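Cell division control protein 45 cdc45 putative (Entamoeba histolytica, PDB 6CC2) probably acts in eukaryotic DNA replication as the Cdc45 subunit of the CMG helicase, alongside Mcm2-7 and GINS. Local coordinates at residues W202-G207 / Q227-N232. Residues are numbered along the deposited sequence; the frame is centred on the assembly and turned at random.
Sequences WYAAIG and QYFIDN
Segments 202-207 and 227-232, on helices 199-213 and 219-233, come nearest at Ala205 and Phe229, with CA atoms 8.0 Å apart and no hydrogen bond between them. Phe229 spans the gap alone: with CG anti to its carbonyl carbon (chi1 -52°), the ring reaches across and sets its far end against two consecutive small residues. CE2 of Phe229 approaches the backbone itself, 3.6 Å from CA of Ala205, and lies 3.9 Å from that residue's CB. CZ of Phe229 rests 3.9 Å from CB of Ala204, the ring being met obliquely by both alanines. Alanine suits these places because a single methyl lets an aromatic ring settle against the helix backbone, while phenylalanine is long and apolar enough to bridge the spacing in a buried interface. This is plain helix-helix packing within the Cdc45 family region, between helices consecutive in the chain. The larger residues of 202-207 serve other neighbours: Tyr203 packs on helix 33-48 and Trp202 on helix 354-364. Within the segment, CD1 of Ile206 lies 3.6 Å above the indole plane of Trp202, offset toward its rim. On the second helix's more polar side, the amide of Asn232 folds back over the ring of Tyr228, where its ND2 lies above the centre and donates to Tyr228 O (2.9 Å). One turn apart, Gln227 NE2 donates to Asp231 OD1 (2.9 Å), meeting it from above the carboxylate plane.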
loop_
_atom_site.group_PDB
_atom_site.type_symbol
_atom_site.label_atom_id
_atom_site.label_comp_id
_atom_site.label_asym_id
_atom_site.label_seq_id
_atom_site.Cartn_x
_atom_site.Cartn_y
_atom_site.Cartn_z
ATOM N N TRP A 202 14.142 -9.802 -4.803
ATOM C CA TRP A 202 12.833 -9.709 -5.450
ATOM C C TRP A 202 11.770 -9.255 -4.462
ATOM O O TRP A 202 10.998 -8.328 -4.733
ATOM C CB TRP A 202 12.480 -11.074 -6.038
ATOM C CG TRP A 202 11.090 -11.251 -6.564
ATOM C CD1 TRP A 202 10.184 -12.199 -6.165
ATOM C CD2 TRP A 202 10.457 -10.505 -7.605
ATOM N NE1 TRP A 202 9.047 -12.117 -6.917
ATOM C CE2 TRP A 202 9.174 -11.066 -7.798
ATOM C CE3 TRP A 202 10.859 -9.441 -8.427
ATOM C CZ2 TRP A 202 8.283 -10.581 -8.760
ATOM C CZ3 TRP A 202 9.968 -8.952 -9.363
ATOM C CH2 TRP A 202 8.697 -9.523 -9.527
ATOM N N TYR A 203 11.722 -9.898 -3.292
ATOM C CA TYR A 203 10.741 -9.496 -2.279
ATOM C C TYR A 203 10.998 -8.062 -1.841
ATOM O O TYR A 203 10.078 -7.251 -1.768
ATOM C CB TYR A 203 10.810 -10.470 -1.102
ATOM C CG TYR A 203 10.570 -11.921 -1.507
ATOM C CD1 TYR A 203 9.711 -12.249 -2.531
ATOM C CD2 TYR A 203 11.222 -12.955 -0.847
ATOM C CE1 TYR A 203 9.500 -13.570 -2.912
ATOM C CE2 TYR A 203 11.024 -14.284 -1.211
ATOM C CZ TYR A 203 10.154 -14.579 -2.250
ATOM O OH TYR A 203 9.934 -15.870 -2.638
ATOM N N ALA A 204 12.260 -7.722 -1.565
ATOM C CA ALA A 204 12.556 -6.360 -1.144
ATOM C C ALA A 204 12.183 -5.353 -2.223
ATOM O O ALA A 204 11.724 -4.233 -1.915
ATOM C CB ALA A 204 14.043 -6.229 -0.787
ATOM N N ALA A 205 12.418 -5.691 -3.498
ATOM C CA ALA A 205 12.007 -4.797 -4.575
ATOM C C ALA A 205 10.502 -4.567 -4.561
ATOM O O ALA A 205 10.036 -3.425 -4.715
ATOM C CB ALA A 205 12.442 -5.362 -5.936
ATOM N N ILE A 206 9.717 -5.634 -4.331
ATOM C CA ILE A 206 8.265 -5.503 -4.246
ATOM C C ILE A 206 7.880 -4.581 -3.102
ATOM O O ILE A 206 6.961 -3.753 -3.230
ATOM C CB ILE A 206 7.609 -6.892 -4.101
ATOM C CG1 ILE A 206 7.823 -7.664 -5.410
ATOM C CG2 ILE A 206 6.120 -6.765 -3.730
ATOM C CD1 ILE A 206 7.430 -9.095 -5.360
ATOM N N GLY A 207 8.583 -4.708 -1.968
ATOM C CA GLY A 207 8.283 -3.860 -0.816
ATOM C C GLY A 207 8.495 -2.379 -1.084
ATOM O O GLY A 207 7.658 -1.555 -0.716
ATOM N N GLN A 227 19.157 1.069 -6.879
ATOM C CA GLN A 227 20.606 1.096 -7.046
ATOM C C GLN A 227 21.294 0.223 -5.995
ATOM O O GLN A 227 22.343 -0.371 -6.273
ATOM C CB GLN A 227 21.134 2.526 -6.970
ATOM C CG GLN A 227 22.609 2.657 -7.288
ATOM C CD GLN A 227 22.919 2.326 -8.734
ATOM O OE1 GLN A 227 22.231 2.785 -9.648
ATOM N NE2 GLN A 227 23.946 1.513 -8.949
ATOM N N TYR A 228 20.740 0.157 -4.787
ATOM C CA TYR A 228 21.295 -0.732 -3.762
ATOM C C TYR A 228 21.210 -2.184 -4.206
ATOM O O TYR A 228 22.180 -2.952 -4.044
ATOM C CB TYR A 228 20.562 -0.538 -2.440
ATOM C CG TYR A 228 21.136 -1.339 -1.287
ATOM C CD1 TYR A 228 22.327 -0.950 -0.693
ATOM C CD2 TYR A 228 20.482 -2.444 -0.782
ATOM C CE1 TYR A 228 22.874 -1.660 0.357
ATOM C CE2 TYR A 228 21.014 -3.150 0.295
ATOM C CZ TYR A 228 22.204 -2.753 0.844
ATOM O OH TYR A 228 22.758 -3.451 1.905
ATOM N N PHE A 229 20.068 -2.573 -4.792
ATOM C CA PHE A 229 19.924 -3.938 -5.289
ATOM C C PHE A 229 20.876 -4.187 -6.452
ATOM O O PHE A 229 21.475 -5.259 -6.555
ATOM C CB PHE A 229 18.495 -4.203 -5.740
ATOM C CG PHE A 229 17.437 -3.862 -4.723
ATOM C CD1 PHE A 229 17.675 -3.995 -3.372
ATOM C CD2 PHE A 229 16.201 -3.434 -5.140
ATOM C CE1 PHE A 229 16.691 -3.663 -2.448
ATOM C CE2 PHE A 229 15.192 -3.109 -4.221
ATOM C CZ PHE A 229 15.448 -3.230 -2.886
ATOM N N ILE A 230 21.004 -3.211 -7.357
ATOM C CA ILE A 230 21.921 -3.346 -8.493
ATOM C C ILE A 230 23.344 -3.559 -8.010
ATOM O O ILE A 230 24.092 -4.380 -8.567
ATOM C CB ILE A 230 21.836 -2.108 -9.411
ATOM C CG1 ILE A 230 20.491 -2.089 -10.154
ATOM C CG2 ILE A 230 22.993 -2.091 -10.378
ATOM C CD1 ILE A 230 20.226 -0.783 -10.896
ATOM N N ASP A 231 23.761 -2.794 -6.994
ATOM C CA ASP A 231 25.110 -2.888 -6.484
ATOM C C ASP A 231 25.358 -4.259 -5.860
ATOM O O ASP A 231 26.399 -4.875 -6.095
ATOM C CB ASP A 231 25.368 -1.790 -5.443
ATOM C CG ASP A 231 25.499 -0.391 -6.065
ATOM O OD1 ASP A 231 25.538 -0.273 -7.300
ATOM O OD2 ASP A 231 25.560 0.597 -5.300
ATOM N N ASN A 232 24.405 -4.748 -5.059
ATOM C CA ASN A 232 24.662 -5.996 -4.347
ATOM C C ASN A 232 24.539 -7.224 -5.246
ATOM O O ASN A 232 25.201 -8.247 -4.979
ATOM C CB ASN A 232 23.729 -6.122 -3.154
ATOM C CG ASN A 232 24.196 -5.296 -1.974
ATOM O OD1 ASN A 232 25.057 -5.723 -1.207
ATOM N ND2 ASN A 232 23.647 -4.093 -1.841
#